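Glyoxalase/bleomycin resistance protein/dioxygenase (Sphaerobacter thermophilus, PDB 4HC5) belongs to the glyoxalase/bleomycin resistance/dioxygenase superfamily and may have dioxygenase activity. Local coordinates at residues Lys95-Thr98 and Thr103-Lys106; Glu109-Gly114 and Gln127-Glu132. One frame throughout, in Å; residues are numbered along the deposited sequence.

Contact 1: Lys95-Thr98 and Thr103-Lys106; sequences KTLT and TFTK
Phe104 carries its CG anti to the carbonyl carbon (chi1 -72°), and Leu97 places its own CG in the same way (chi1 -66°), so that the phenyl ring runs out to the helix and the leucine crosses it at about a right angle. The touching starts at Leu97 CB, which lies near the plane of the ring and at its edge, 3.8 Å from Phe104 CE1 and 3.9 Å from Phe104 CZ. One branch of the leucine follows: CD1 comes within 4.1 Å of Phe104 CZ. Thr98 OG1 approaches the same ring obliquely, 3.5 Å from Phe104 CD1. The contact with the ring is packing; the hydroxyl gives its hydrogen bond to the backbone oxygen of Tyr94, one turn earlier in the helix. The ring of Tyr94 also meets Phe104 edge to face, so three residues from one side of helix 90-99 pack against this one aromatic side chain. The helix forms the middle of a beta-alpha-beta crossover: it leads from strand 79-87, at one margin of a four-stranded mixed sheet, to strand 103-110 at the other, and only residues 99-102, the last of the helix and a short turn, separate the two segments. Phe104 bridges the two layers, packing on Thr118 and Leu130 of the sheet below. Leu97 is buried, with Leu35, Val102 and Met10 of the second subunit also against it, which places this helix beside the dimer interface.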
ATOM      1  N   LYS A  95      -2.732  17.767  16.754  1.00 20.28           N
ATOM      2  CA  LYS A  95      -3.236  19.091  17.042  1.00 20.38           C
ATOM      3  C   LYS A  95      -3.707  19.735  15.726  1.00 21.03           C
ATOM      4  O   LYS A  95      -4.854  20.224  15.633  1.00 21.72           O
ATOM      5  CB  LYS A  95      -2.175  19.935  17.705  1.00 23.89           C
ATOM      6  CG  LYS A  95      -2.715  21.296  18.141  1.00 28.16           C
ATOM      7  CD  LYS A  95      -1.673  21.909  19.037  1.00 38.34           C
ATOM      8  CE  LYS A  95      -1.094  23.181  18.503  1.00 52.64           C
ATOM      9  NZ  LYS A  95      -1.954  24.279  18.970  1.00 63.43           N
ATOM     10  N   THR A  96      -2.795  19.813  14.734  1.00 21.48           N
ATOM     11  CA  THR A  96      -3.128  20.575  13.533  1.00 22.14           C
ATOM     12  C   THR A  96      -4.187  19.852  12.697  1.00 21.58           C
ATOM     13  O   THR A  96      -5.120  20.438  12.209  1.00 22.36           O
ATOM     14  CB  THR A  96      -1.889  20.820  12.730  1.00 22.56           C
ATOM     15  OG1 THR A  96      -0.985  21.574  13.589  1.00 28.96           O
ATOM     16  CG2 THR A  96      -2.156  21.497  11.389  1.00 25.33           C
ATOM     17  N   LEU A  97      -4.064  18.536  12.568  1.00 19.31           N
ATOM     18  CA  LEU A  97      -5.106  17.808  11.819  1.00 18.58           C
ATOM     19  C   LEU A  97      -6.492  17.888  12.473  1.00 18.37           C
ATOM     20  O   LEU A  97      -7.500  18.007  11.799  1.00 20.19           O
ATOM     21  CB  LEU A  97      -4.734  16.345  11.534  1.00 18.34           C
ATOM     22  CG  LEU A  97      -3.515  16.155  10.576  1.00 18.10           C
ATOM     23  CD1 LEU A  97      -3.215  14.650  10.417  1.00 20.96           C
ATOM     24  CD2 LEU A  97      -3.705  16.845   9.212  1.00 21.34           C
ATOM     25  N   THR A  98      -6.526  17.849  13.821  1.00 18.04           N
ATOM     26  CA  THR A  98      -7.811  18.048  14.524  1.00 19.76           C
ATOM     27  C   THR A  98      -8.393  19.451  14.209  1.00 22.09           C
ATOM     28  O   THR A  98      -9.567  19.588  13.954  1.00 22.68           O
ATOM     29  CB  THR A  98      -7.644  17.887  16.042  1.00 19.90           C
ATOM     30  OG1 THR A  98      -7.331  16.514  16.286  1.00 20.54           O
ATOM     31  CG2 THR A  98      -8.923  18.194  16.810  1.00 23.12           C
ATOM     32  N   THR A 103     -11.024  13.534  11.857  1.00 18.91           N
ATOM     33  CA  THR A 103     -11.539  12.603  12.894  1.00 19.26           C
ATOM     34  C   THR A 103     -10.537  11.609  13.347  1.00 17.92           C
ATOM     35  O   THR A 103     -10.158  10.763  12.556  1.00 19.87           O
ATOM     36  CB  THR A 103     -12.802  11.820  12.366  1.00 22.98           C
ATOM     37  OG1 THR A 103     -13.797  12.787  11.988  1.00 28.62           O
ATOM     38  CG2 THR A 103     -13.389  10.939  13.410  1.00 24.80           C
ATOM     39  N   PHE A 104     -10.114  11.730  14.588  1.00 19.83           N
ATOM     40  CA  PHE A 104      -9.230  10.742  15.246  1.00 17.04           C
ATOM     41  C   PHE A 104     -10.039   9.904  16.208  1.00 17.58           C
ATOM     42  O   PHE A 104     -11.080  10.361  16.756  1.00 18.90           O
ATOM     43  CB  PHE A 104      -8.157  11.423  16.071  1.00 17.05           C
ATOM     44  CG  PHE A 104      -7.097  12.077  15.282  1.00 17.14           C
ATOM     45  CD1 PHE A 104      -7.178  13.368  14.798  1.00 18.74           C
ATOM     46  CD2 PHE A 104      -5.942  11.350  14.981  1.00 17.22           C
ATOM     47  CE1 PHE A 104      -6.203  13.894  14.023  1.00 19.30           C
ATOM     48  CE2 PHE A 104      -4.933  11.905  14.217  1.00 17.63           C
ATOM     49  CZ  PHE A 104      -5.064  13.182  13.720  1.00 18.03           C
ATOM     50  N   THR A 105      -9.594   8.680  16.463  1.00 16.80           N
ATOM     51  CA  THR A 105     -10.251   7.821  17.433  1.00 17.69           C
ATOM     52  C   THR A 105      -9.998   8.257  18.912  1.00 17.66           C
ATOM     53  O   THR A 105     -10.820   8.009  19.786  1.00 20.59           O
ATOM     54  CB  THR A 105      -9.901   6.353  17.237  1.00 18.61           C
ATOM     55  OG1 THR A 105      -8.516   6.187  17.379  1.00 19.37           O
ATOM     56  CG2 THR A 105     -10.355   5.858  15.864  1.00 20.58           C
ATOM     57  N   LYS A 106      -8.824   8.835  19.122  1.00 18.91           N
ATOM     58  CA  LYS A 106      -8.360   9.259  20.473  1.00 20.24           C
ATOM     59  C   LYS A 106      -7.007   9.949  20.329  1.00 18.77           C
ATOM     60  O   LYS A 106      -6.387   9.859  19.225  1.00 18.61           O
ATOM     61  CB  LYS A 106      -8.305   8.110  21.482  1.00 22.36           C
ATOM     62  CG  LYS A 106      -7.378   6.977  21.026  1.00 21.39           C
ATOM     63  CD  LYS A 106      -7.353   5.794  22.000  1.00 25.11           C
ATOM     64  CE  LYS A 106      -6.456   4.703  21.470  1.00 30.96           C
ATOM     65  NZ  LYS A 106      -6.594   3.599  22.438  1.00 42.39           N
TER

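Contact 2: Glu109-Gly114 and Gln127-Glu132; sequences EMMPWG and QFFLVE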
ATOM      1  N   GLU A 109      -1.209   7.737  21.877  1.00 18.27           N
ATOM      2  CA  GLU A 109      -0.983   6.884  22.988  1.00 19.29           C
ATOM      3  C   GLU A 109       0.195   5.956  22.782  1.00 19.44           C
ATOM      4  O   GLU A 109       0.542   5.592  21.637  1.00 18.50           O
ATOM      5  CB  GLU A 109      -2.223   6.032  23.141  1.00 27.32           C
ATOM      6  CG  GLU A 109      -2.396   5.281  24.407  1.00 30.47           C
ATOM      7  CD  GLU A 109      -3.785   4.632  24.463  1.00 29.85           C
ATOM      8  OE1 GLU A 109      -4.757   5.405  24.357  1.00 28.97           O
ATOM      9  OE2 GLU A 109      -3.858   3.410  24.487  1.00 42.46           O
HETATM   10  N   MSE A 110       0.892   5.632  23.845  1.00 21.66           N
HETATM   11  CA  MSE A 110       2.020   4.711  23.735  1.00 21.24           C
HETATM   12  C   MSE A 110       1.583   3.292  23.448  1.00 19.89           C
HETATM   13  O   MSE A 110       0.805   2.703  24.150  1.00 24.63           O
HETATM   14  CB  MSE A 110       2.882   4.745  24.989  1.00 24.14           C
HETATM   15  CG  MSE A 110       4.116   3.834  24.937  1.00 22.08           C
HETATM   16 SE   MSE A 110       5.392   4.505  23.730  0.70 24.42          SE
HETATM   17  CE  MSE A 110       5.964   6.026  24.747  1.00 30.02           C
HETATM   18  N   MSE A 111       2.130   2.758  22.370  1.00 19.22           N
HETATM   19  CA  MSE A 111       1.945   1.389  22.050  1.00 18.33           C
HETATM   20  C   MSE A 111       2.966   0.510  22.787  1.00 20.30           C
HETATM   21  O   MSE A 111       4.071   0.980  23.101  1.00 22.44           O
HETATM   22  CB  MSE A 111       2.111   1.154  20.549  1.00 18.03           C
HETATM   23  CG  MSE A 111       1.156   1.948  19.719  1.00 20.48           C
HETATM   24 SE   MSE A 111      -0.674   1.411  19.771  0.60 22.54          SE
HETATM   25  CE  MSE A 111      -1.374   2.868  20.676  1.00 22.84           C
ATOM     26  N   PRO A 112       2.632  -0.754  22.980  1.00 21.71           N
ATOM     27  CA  PRO A 112       3.505  -1.620  23.832  1.00 22.47           C
ATOM     28  C   PRO A 112       4.755  -2.112  23.138  1.00 19.81           C
ATOM     29  O   PRO A 112       5.620  -2.720  23.761  1.00 22.22           O
ATOM     30  CB  PRO A 112       2.598  -2.745  24.281  1.00 25.52           C
ATOM     31  CG  PRO A 112       1.586  -2.842  23.157  1.00 26.94           C
ATOM     32  CD  PRO A 112       1.349  -1.425  22.688  1.00 23.66           C
ATOM     33  N   TRP A 113       4.923  -1.685  21.908  1.00 24.08           N
ATOM     34  CA  TRP A 113       6.269  -1.700  21.191  1.00 24.92           C
ATOM     35  C   TRP A 113       7.071  -0.390  21.154  1.00 29.21           C
ATOM     36  O   TRP A 113       8.089  -0.268  20.454  1.00 31.05           O
ATOM     37  CB  TRP A 113       6.212  -2.282  19.807  1.00 31.91           C
ATOM     38  CG  TRP A 113       5.480  -1.406  18.871  1.00 28.71           C
ATOM     39  CD1 TRP A 113       5.980  -0.358  18.109  1.00 25.78           C
ATOM     40  CD2 TRP A 113       4.093  -1.492  18.597  1.00 30.04           C
ATOM     41  NE1 TRP A 113       4.975   0.209  17.342  1.00 29.85           N
ATOM     42  CE2 TRP A 113       3.802  -0.437  17.612  1.00 29.40           C
ATOM     43  CE3 TRP A 113       3.063  -2.308  19.049  1.00 28.74           C
ATOM     44  CZ2 TRP A 113       2.529  -0.236  17.093  1.00 26.41           C
ATOM     45  CZ3 TRP A 113       1.797  -2.095  18.523  1.00 31.63           C
ATOM     46  CH2 TRP A 113       1.517  -1.075  17.605  1.00 28.91           C
ATOM     47  N   GLY A 114       6.664   0.587  21.944  1.00 26.31           N
ATOM     48  CA  GLY A 114       7.549   1.740  22.267  1.00 27.34           C
ATOM     49  C   GLY A 114       7.458   2.962  21.392  1.00 25.04           C
ATOM     50  O   GLY A 114       8.277   3.843  21.486  1.00 36.51           O
ATOM     51  N   GLN A 127      -9.715   4.249   7.192  1.00 15.31           N
ATOM     52  CA  GLN A 127      -8.930   4.376   8.423  0.50 15.30           C
ATOM     53  C   GLN A 127      -7.439   4.045   8.223  1.00 15.58           C
ATOM     54  O   GLN A 127      -7.048   3.089   7.557  1.00 16.88           O
ATOM     55  CB  GLN A 127      -9.490   3.495   9.540  0.50 18.45           C
ATOM     56  CG  GLN A 127      -8.964   3.946  10.928  0.50 17.50           C
ATOM     57  CD  GLN A 127      -9.616   3.182  12.080  0.50 20.59           C
ATOM     58  OE1 GLN A 127     -10.272   3.743  13.000  0.50 25.93           O
ATOM     59  NE2 GLN A 127      -9.393   1.920  12.059  0.50 23.53           N
ATOM     60  N   PHE A 128      -6.665   4.973   8.796  1.00 16.47           N
ATOM     61  CA  PHE A 128      -5.170   4.819   8.764  1.00 15.41           C
ATOM     62  C   PHE A 128      -4.681   4.732  10.193  1.00 15.00           C
ATOM     63  O   PHE A 128      -5.160   5.436  11.100  1.00 16.92           O
ATOM     64  CB  PHE A 128      -4.533   6.033   8.082  1.00 16.81           C
ATOM     65  CG  PHE A 128      -4.961   6.235   6.674  1.00 16.13           C
ATOM     66  CD1 PHE A 128      -4.366   5.601   5.646  1.00 16.34           C
ATOM     67  CD2 PHE A 128      -6.049   7.021   6.364  1.00 18.45           C
ATOM     68  CE1 PHE A 128      -4.774   5.769   4.349  1.00 18.28           C
ATOM     69  CE2 PHE A 128      -6.505   7.166   5.068  1.00 18.75           C
ATOM     70  CZ  PHE A 128      -5.813   6.563   4.027  1.00 19.32           C
ATOM     71  N   PHE A 129      -3.570   4.008  10.369  1.00 15.23           N
ATOM     72  CA  PHE A 129      -2.801   3.964  11.620  1.00 14.83           C
ATOM     73  C   PHE A 129      -1.656   4.960  11.464  1.00 14.24           C
ATOM     74  O   PHE A 129      -0.936   4.904  10.462  1.00 17.28           O
ATOM     75  CB  PHE A 129      -2.303   2.552  11.821  1.00 16.02           C
ATOM     76  CG  PHE A 129      -1.641   2.274  13.158  1.00 16.58           C
ATOM     77  CD1 PHE A 129      -2.256   2.673  14.346  1.00 16.89           C
ATOM     78  CD2 PHE A 129      -0.492   1.495  13.253  1.00 18.63           C
ATOM     79  CE1 PHE A 129      -1.674   2.334  15.553  1.00 19.01           C
ATOM     80  CE2 PHE A 129       0.065   1.155  14.460  1.00 19.11           C
ATOM     81  CZ  PHE A 129      -0.566   1.583  15.625  1.00 18.80           C
ATOM     82  N   LEU A 130      -1.546   5.934  12.384  1.00 14.42           N
ATOM     83  CA  LEU A 130      -0.615   6.994  12.371  1.00 15.52           C
ATOM     84  C   LEU A 130       0.369   6.744  13.508  1.00 14.69           C
ATOM     85  O   LEU A 130      -0.016   6.699  14.664  1.00 15.91           O
ATOM     86  CB  LEU A 130      -1.292   8.356  12.531  1.00 16.22           C
ATOM     87  CG  LEU A 130      -0.395   9.565  12.515  1.00 16.95           C
ATOM     88  CD1 LEU A 130       0.340   9.709  11.181  1.00 19.24           C
ATOM     89  CD2 LEU A 130      -1.192  10.869  12.844  1.00 19.24           C
ATOM     90  N   VAL A 131       1.658   6.634  13.151  1.00 15.62           N
ATOM     91  CA  VAL A 131       2.712   6.272  14.084  1.00 16.29           C
ATOM     92  C   VAL A 131       3.840   7.284  14.051  1.00 17.42           C
ATOM     93  O   VAL A 131       4.229   7.750  12.997  1.00 17.76           O
ATOM     94  CB  VAL A 131       3.276   4.836  13.755  1.00 18.76           C
ATOM     95  CG1 VAL A 131       4.275   4.448  14.858  1.00 21.25           C
ATOM     96  CG2 VAL A 131       2.165   3.834  13.628  1.00 22.14           C
ATOM     97  N   GLU A 132       4.336   7.653  15.248  1.00 17.83           N
ATOM     98  CA  GLU A 132       5.437   8.570  15.347  1.00 18.57           C
ATOM     99  C   GLU A 132       6.726   7.767  15.137  1.00 22.67           C
ATOM    100  O   GLU A 132       6.960   6.776  15.806  1.00 22.96           O
ATOM    101  CB  GLU A 132       5.458   9.216  16.725  1.00 19.92           C
ATOM    102  CG  GLU A 132       6.466  10.339  16.814  1.00 20.76           C
ATOM    103  CD  GLU A 132       6.265  11.172  18.101  1.00 26.17           C
ATOM    104  OE1 GLU A 132       6.397  10.644  19.270  1.00 33.44           O
ATOM    105  OE2 GLU A 132       5.922  12.335  17.903  1.00 24.92           O
TER
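The Trp113 indole has Met111 CB against one face, 3.5 Å above the plane and displaced toward the rim, while Phe129 meets it at the edge. The phenyl ring is likewise approached at its edge, by Trp113 CZ2 and by the selenium of Met111, a selenomethionine here. The two rings reach toward each other from their separate segments and touch rim to rim: Trp113 CZ2 lies 3.9 Å from Phe129 CE2, and Trp113 CH2 lies 3.9 Å from Phe129 CZ. Their planes are inclined by about 65°, so this is no parallel stack. The Met111 chain runs by the phenyl ring, and its SE ends 4.2 Å from Phe129 CZ and 5.4 Å from the ring centroid, 87° off the normal, a Met-aromatic contact made at the edge.

A type I beta turn from Met111 to Gly114, closed by Gly114 N to Met111 O at 2.9 Å, follows strand 103-110 and brings both side chains back over the sheet. Within it, Trp113 CG is wedged between the backbone N and the carbonyl carbon (chi1 70°), which lays the indole across Met111. Phe129 stands on the sheet face opposite the helix that packs on Phe104; in relatives with this vicinal oxygen chelate fold, that face lines the substrate cavity. There Phe129 also meets Trp119 and Ala117, and Trp113 reaches Leu45 of the second subunit. No hydrogen bond crosses between the segments: dispersion probably dominates, perhaps with a modest electrostatic gain where the electron-rich selenium faces the slightly positive C-H rim of the phenyl ring.

Overall arrangement
Contact 1 closes before contact 2 opens along the chain, and their centres lie 14 Å apart. Strand 103-110 serves both, its start in contact 1 and its end in contact 2, and both reach the mixed sheet ordered 79-87, 126-132, 116-121, 103-110. Contact 1 joins this sheet to helix 90-99, whereas contact 2 folds the turn after strand 103-110 over the other face, toward strand 126-132. The two touch directly: Phe104 CE2 packs 4.1 Å from Leu130 CD2. Both also border the second subunit, through the helix in contact 1 and through the turn and Leu130 in contact 2.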